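Pyridoxamine 5-phosphate-dependent dehydrase (Escherichia coli, PDB 3B8X) removes the C3' hydroxyl of GDP-4-keto-6-deoxy-D-mannose by a combined pyridoxal-phosphate-dependent transamination and deoxygenation, a step on the way to the O-antigen sugar L-colitose. Local coordinates at residues L69-K74 against V245-N250; I207-L212 against N222-N227. The protein carries 1 engineered substitution. One frame throughout, in Å; residues are numbered along the deposited sequence.

Contact 1 of 2, residues L69-K74 against V245-N250; sequences LFFTKK and VLPGYN. With G4M ([(2R,3S,4R,5R)-5-(2-amino-6-oxo-1,6-dihydro-9H-purin-9-yl)-3,4-dihydroxytetrahydrofuran-2-yl]methyl (2R,3S,4S,5S,6R)-3,4-dihydroxy-5-[({3-hydroxy-2-methyl-5-[(phosphonooxy)methyl]pyridin-4-yl}methyl)amino]-6-methyltetrahydro-2H-pyran-2-yl dihydrogen diphosphate), chain G.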
# COMPACT_ATOMS: atom_id res chain seq x y z
N LEU B 69 -6.78 2.00 15.12
CA LEU B 69 -7.19 1.69 16.47
C LEU B 69 -6.07 1.79 17.50
O LEU B 69 -6.31 1.83 18.70
CB LEU B 69 -7.84 0.31 16.54
CG LEU B 69 -9.10 0.19 15.68
CD1 LEU B 69 -9.55 -1.26 15.49
CD2 LEU B 69 -10.19 1.08 16.23
N PHE B 70 -4.84 1.87 17.02
CA PHE B 70 -3.69 1.96 17.90
C PHE B 70 -3.36 3.41 18.15
O PHE B 70 -2.55 3.73 19.02
CB PHE B 70 -2.49 1.24 17.28
CG PHE B 70 -2.59 -0.26 17.31
CD1 PHE B 70 -3.53 -0.92 16.51
CD2 PHE B 70 -1.74 -1.02 18.13
CE1 PHE B 70 -3.68 -2.29 16.59
CE2 PHE B 70 -1.89 -2.39 18.24
CZ PHE B 70 -2.82 -3.05 17.43
N PHE B 71 -3.96 4.27 17.35
CA PHE B 71 -3.61 5.68 17.27
C PHE B 71 -4.63 6.61 17.84
O PHE B 71 -4.45 7.82 17.84
CB PHE B 71 -3.19 6.10 15.83
CG PHE B 71 -2.09 5.24 15.26
CD1 PHE B 71 -2.20 4.67 14.01
CD2 PHE B 71 -0.95 4.96 16.00
CE1 PHE B 71 -1.18 3.87 13.52
CE2 PHE B 71 0.05 4.12 15.53
CZ PHE B 71 -0.07 3.58 14.29
N THR B 72 -5.70 6.07 18.41
CA THR B 72 -6.67 7.00 18.95
C THR B 72 -6.06 7.54 20.25
O THR B 72 -5.21 6.88 20.86
CB THR B 72 -7.96 6.27 19.21
OG1 THR B 72 -7.62 4.97 19.72
CG2 THR B 72 -8.74 6.14 17.88
N LYS B 73 -6.46 8.75 20.65
CA LYS B 73 -5.96 9.41 21.88
C LYS B 73 -5.97 8.50 23.12
O LYS B 73 -4.96 8.40 23.84
CB LYS B 73 -6.70 10.71 22.10
CG LYS B 73 -6.56 11.72 20.95
CD LYS B 73 -5.10 12.12 20.79
CE LYS B 73 -4.83 12.90 19.51
NZ LYS B 73 -3.43 13.45 19.55
N LYS B 74 -7.07 7.77 23.32
CA LYS B 74 -7.16 6.66 24.27
C LYS B 74 -7.04 5.49 23.27
O LYS B 74 -7.97 5.26 22.49
CB LYS B 74 -8.57 6.64 24.90
CG LYS B 74 -8.77 5.55 25.93
CD LYS B 74 -9.97 5.86 26.81
CE LYS B 74 -9.87 5.16 28.17
NZ LYS B 74 -8.62 5.48 28.92
N VAL B 245 3.30 13.04 12.20
CA VAL B 245 2.68 12.77 13.51
C VAL B 245 2.14 11.41 13.93
O VAL B 245 1.88 11.21 15.13
CB VAL B 245 1.58 13.84 13.81
CG1 VAL B 245 2.20 15.24 13.66
CG2 VAL B 245 0.39 13.74 12.82
N LEU B 246 1.91 10.51 12.98
CA LEU B 246 1.47 9.15 13.29
C LEU B 246 2.29 8.24 12.36
O LEU B 246 2.60 8.65 11.22
CB LEU B 246 -0.03 8.99 12.98
CG LEU B 246 -0.89 9.60 14.07
CD1 LEU B 246 -2.30 9.41 13.67
CD2 LEU B 246 -0.64 9.00 15.46
N PRO B 247 2.67 7.04 12.82
CA PRO B 247 3.40 6.09 11.97
C PRO B 247 2.44 5.52 10.92
O PRO B 247 1.76 4.53 11.16
CB PRO B 247 3.90 5.00 12.96
CG PRO B 247 3.36 5.38 14.34
CD PRO B 247 2.31 6.47 14.13
N GLY B 248 2.39 6.14 9.74
CA GLY B 248 1.48 5.70 8.68
C GLY B 248 2.14 5.09 7.42
O GLY B 248 3.27 4.53 7.44
N TYR B 249 1.44 5.25 6.30
CA TYR B 249 1.91 4.66 5.04
C TYR B 249 1.63 5.66 3.96
O TYR B 249 1.06 6.71 4.20
CB TYR B 249 0.99 3.44 4.73
CG TYR B 249 1.06 2.34 5.79
CD1 TYR B 249 0.18 2.34 6.89
CD2 TYR B 249 2.05 1.35 5.72
CE1 TYR B 249 0.32 1.36 7.91
CE2 TYR B 249 2.22 0.39 6.77
CZ TYR B 249 1.32 0.37 7.85
OH TYR B 249 1.43 -0.60 8.86
N ASN B 250 2.01 5.30 2.75
CA ASN B 250 1.49 6.04 1.62
C ASN B 250 0.66 4.96 0.91
O ASN B 250 1.23 4.06 0.26
CB ASN B 250 2.55 6.53 0.65
CG ASN B 250 1.94 6.98 -0.69
OD1 ASN B 250 0.73 6.84 -0.90
ND2 ASN B 250 2.78 7.50 -1.61
OP3 G4M G . 6.37 9.63 -2.10
PL G4M G . 6.69 8.07 -2.24
OP1 G4M G . 5.69 7.20 -1.39
OP2 G4M G . 6.70 7.56 -3.76
OP4 G4M G . 8.20 7.77 -1.77
C5B G4M G . 8.35 7.91 -0.37
C5L G4M G . 9.78 8.35 -0.05
C6L G4M G . 10.65 7.49 0.62
N1L G4M G . 11.90 7.83 0.95
C2L G4M G . 12.34 9.06 0.77
C2A G4M G . 13.75 9.39 1.27
C3L G4M G . 11.53 10.02 0.12
O3L G4M G . 11.96 11.29 -0.06
C4L G4M G . 10.22 9.66 -0.30
C4A G4M G . 9.36 10.60 -0.88
N4A G4M G . 9.79 11.84 -1.09
C4G G4M G . 9.02 12.74 -1.80
C5G G4M G . 9.11 14.15 -1.20
C6G G4M G . 10.58 14.56 -1.10
O5G G4M G . 8.44 15.05 -2.09
C3G G4M G . 7.55 12.31 -1.90
O3G G4M G . 7.26 11.98 -3.27
C2G G4M G . 6.63 13.45 -1.40
O2G G4M G . 5.24 13.14 -1.67
C1G G4M G . 7.02 14.84 -1.99
O1G G4M G . 6.48 15.89 -1.17
P2 G4M G . 5.93 16.91 -2.27
O3P G4M G . 7.07 17.35 -3.31
O4P G4M G . 5.47 18.22 -1.47
OPP G4M G . 4.72 16.18 -3.05
P G4M G . 3.63 17.28 -3.53
O1P G4M G . 3.67 18.66 -2.69
O2P G4M G . 2.18 16.61 -3.32
O5' G4M G . 3.79 17.59 -5.12
C5' G4M G . 4.99 18.31 -5.40
C4' G4M G . 4.70 19.43 -6.41
O4' G4M G . 4.24 18.90 -7.69
C3' G4M G . 3.57 20.36 -5.88
O3' G4M G . 3.78 21.72 -6.25
C2' G4M G . 2.30 19.77 -6.53
O2' G4M G . 1.34 20.80 -6.82
C1' G4M G . 2.84 19.21 -7.86
N9 G4M G . 2.09 18.03 -8.26
C8 G4M G . 2.01 16.85 -7.57
N7 G4M G . 1.25 16.03 -8.25
C4 G4M G . 1.36 17.93 -9.40
C5 G4M G . 0.82 16.64 -9.40
C6 G4M G . 0.03 16.25 -10.50
O6 G4M G . -0.44 15.14 -10.58
N3 G4M G . 1.11 18.76 -10.40
C2 G4M G . 0.37 18.39 -11.41
N1 G4M G . -0.18 17.15 -11.49
N2 G4M G . 0.14 19.27 -12.44
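At the subunit interface that builds the active sites of this DegT/DnrJ/EryC1 enzyme, F71, from the loop after helix 58-68, meets L246 and P247 in the segment that leads on to N250, which binds the phosphate of the bound adduct. The contact is apolar and small, burying 173 Å² in all. The F71 ring and the pyrrolidine of P247 approach from opposite directions, with F71 CE2 3.5 Å from P247 CD. Farther round the rim, F71 CE1 lies 3.8 Å from P247 O. L246 takes the root of the side chain instead: its CD2 methyl is 3.9 Å from F71 CB, the two side chains sliding past each other. The F71 side chain leaves the backbone toward 245-250, and chi1 of -54° sets CG anti to the carbonyl carbon, with the ring against P247; F70 CB lies over one ring face. Y349 of the second subunit completes the cluster, meeting the F71 ring edge-to-face and packing on L246 and P247. Three residues on from P247, N250 ND2 donates to phosphate oxygen OP1 of the adduct at 2.9 Å, with an N-H...O angle of 159°. N250 OD1 accepts from R252 N and ND2 also binds E196 of the second subunit, so both ends of the amide are tied. S185 and S59 of that subunit hold the same adduct, the shared active site characteristic of dimeric fold-type I pyridoxal phosphate enzymes.

Contact 2 of 2, residues I207-L212 against N222-N227; sequences IYHILL and NLPKKN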
# COMPACT_ATOMS: atom_id res chain seq x y z
N ILE B 207 -11.43 8.72 14.21
CA ILE B 207 -10.96 7.65 13.35
C ILE B 207 -10.76 8.21 11.93
O ILE B 207 -9.76 7.93 11.29
CB ILE B 207 -11.97 6.51 13.32
CG1 ILE B 207 -11.98 5.82 14.68
CG2 ILE B 207 -11.58 5.49 12.30
CD1 ILE B 207 -10.81 4.90 14.93
N TYR B 208 -11.76 8.95 11.44
CA TYR B 208 -11.71 9.62 10.13
C TYR B 208 -10.43 10.44 9.99
O TYR B 208 -9.63 10.27 9.08
CB TYR B 208 -12.89 10.58 10.05
CG TYR B 208 -12.92 11.35 8.75
CD1 TYR B 208 -12.67 10.71 7.54
CD2 TYR B 208 -13.19 12.72 8.72
CE1 TYR B 208 -12.68 11.37 6.32
CE2 TYR B 208 -13.18 13.42 7.48
CZ TYR B 208 -12.96 12.73 6.29
OH TYR B 208 -12.99 13.37 5.07
N HIS B 209 -10.18 11.33 10.93
CA HIS B 209 -8.94 12.09 10.87
C HIS B 209 -7.71 11.20 10.97
O HIS B 209 -6.73 11.42 10.24
CB HIS B 209 -8.97 13.20 11.95
CG HIS B 209 -9.98 14.26 11.65
ND1 HIS B 209 -10.32 15.26 12.55
CD2 HIS B 209 -10.74 14.47 10.55
CE1 HIS B 209 -11.23 16.05 11.99
NE2 HIS B 209 -11.51 15.58 10.79
N ILE B 210 -7.74 10.17 11.82
CA ILE B 210 -6.56 9.31 11.94
C ILE B 210 -6.32 8.65 10.60
O ILE B 210 -5.18 8.49 10.15
CB ILE B 210 -6.74 8.19 12.99
CG1 ILE B 210 -6.63 8.75 14.43
CG2 ILE B 210 -5.66 7.16 12.80
CD1 ILE B 210 -7.28 7.86 15.57
N LEU B 211 -7.40 8.29 9.95
CA LEU B 211 -7.28 7.63 8.65
C LEU B 211 -6.64 8.58 7.63
O LEU B 211 -5.74 8.19 6.88
CB LEU B 211 -8.64 7.12 8.13
CG LEU B 211 -9.16 5.95 8.99
CD1 LEU B 211 -10.65 5.68 8.78
CD2 LEU B 211 -8.37 4.63 8.72
N LEU B 212 -7.10 9.82 7.62
CA LEU B 212 -6.58 10.82 6.67
C LEU B 212 -5.09 11.06 6.85
O LEU B 212 -4.38 11.34 5.87
CB LEU B 212 -7.30 12.14 6.84
CG LEU B 212 -8.79 12.12 6.44
CD1 LEU B 212 -9.36 13.46 6.85
CD2 LEU B 212 -8.94 11.90 4.95
N ASN B 222 -3.57 16.62 4.92
CA ASN B 222 -4.93 16.36 4.52
C ASN B 222 -5.85 16.50 5.68
O ASN B 222 -7.02 16.20 5.55
CB ASN B 222 -5.08 14.96 3.90
CG ASN B 222 -4.22 14.78 2.69
OD1 ASN B 222 -3.39 13.87 2.60
ND2 ASN B 222 -4.43 15.66 1.73
N LEU B 223 -5.29 16.96 6.79
CA LEU B 223 -6.07 17.21 7.99
C LEU B 223 -6.58 18.67 7.93
O LEU B 223 -5.92 19.57 7.39
CB LEU B 223 -5.17 17.08 9.20
CG LEU B 223 -4.67 15.68 9.51
CD1 LEU B 223 -3.76 15.76 10.73
CD2 LEU B 223 -5.87 14.81 9.81
N PRO B 224 -7.77 18.90 8.46
CA PRO B 224 -8.33 20.25 8.52
C PRO B 224 -7.57 21.02 9.63
O PRO B 224 -6.93 20.42 10.49
CB PRO B 224 -9.79 20.00 8.92
CG PRO B 224 -9.84 18.60 9.48
CD PRO B 224 -8.75 17.85 8.78
N LYS B 225 -7.66 22.34 9.63
CA LYS B 225 -6.96 23.16 10.63
C LYS B 225 -7.23 22.72 12.06
O LYS B 225 -6.34 22.64 12.90
CB LYS B 225 -7.32 24.62 10.44
CG LYS B 225 -6.53 25.55 11.33
CD LYS B 225 -5.50 26.30 10.55
CE LYS B 225 -5.19 27.56 11.30
NZ LYS B 225 -5.32 27.38 12.79
N LYS B 226 -8.48 22.41 12.34
CA LYS B 226 -8.82 21.89 13.65
C LYS B 226 -9.08 20.42 13.34
O LYS B 226 -9.89 20.11 12.48
CB LYS B 226 -10.13 22.53 14.16
CG LYS B 226 -10.41 23.94 13.67
CD LYS B 226 -11.14 24.75 14.74
CE LYS B 226 -12.03 25.82 14.11
NZ LYS B 226 -13.14 26.23 15.02
N ASN B 227 -8.38 19.52 14.01
CA ASN B 227 -8.58 18.10 13.70
C ASN B 227 -8.29 17.33 14.96
O ASN B 227 -7.62 17.82 15.85
CB ASN B 227 -7.61 17.64 12.60
CG ASN B 227 -6.18 17.71 13.05
OD1 ASN B 227 -5.69 16.84 13.78
ND2 ASN B 227 -5.54 18.85 12.75
O HOH W 1 -3.00 14.44 6.49
O HOH W 2 -4.80 11.46 3.27
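L212 O, near the end of helix 205-214, receives hydrogen bonds from two waters, and both lead to N222. Water 2 is the tighter, donating to L212 O at 2.6 Å and to N222 OD1 at 2.9 Å. Water 1 donates to L212 O only weakly but accepts from N222 N at 2.7 Å, so the two bridges join one carbonyl to both the backbone and the side chain of N222. No direct hydrogen bond joins the segments; they touch through van der Waals contacts, several of them carbon against a polar atom. L223 CD2 comes to 3.5 Å from H209 O and also approaches H209 CB and L212 CB, so that one methyl touches both H209 and L212, three residues apart on the same face of the helix.

H209 carries the other end. Its CG stands anti to the carbonyl carbon (chi1 -69°), and the imidazole projects into the bend at 224-227. P224 CD lies 4.1 Å over one ring face, toward the rim, and P224 CG is near H209 NE2. N227 CA approaches H209 ND1 to 3.5 Å, while the N227 amide plane stands 73° from the ring.

The bend is braced from inside: N227 ND2 donates to P224 O at 3.1 Å, nearly in line with the carbonyl bond, and N227 OD1 accepts from V229 N and T230 N. The two ends of this amide thus tie the bend to the hairpin of strands 226-227 and 231-232. H209 ND1 accepts from K228 N, which is consistent with a neutral imidazole whose proton sits on NE2, beside the proline ring.

Contact 1 is fully buried and reaches the second subunit; contact 2 is partly buried, includes the exposed P224, and no other protein chain touches its segments. Neither has a direct hydrogen bond between its segments, yet contact 1 relies on aromatic and aliphatic packing, whereas contact 2 adds water bridges where helix 205-214 nears its end. That helix unites them: T72 of 69-74 packs on its I210, L246 of 245-250 on its C213, and T72 CG2 lies 3.8 Å from I207 CD1. The contact centres are about 11 Å apart, and contact 2 is nested in the chain between the segments of contact 1.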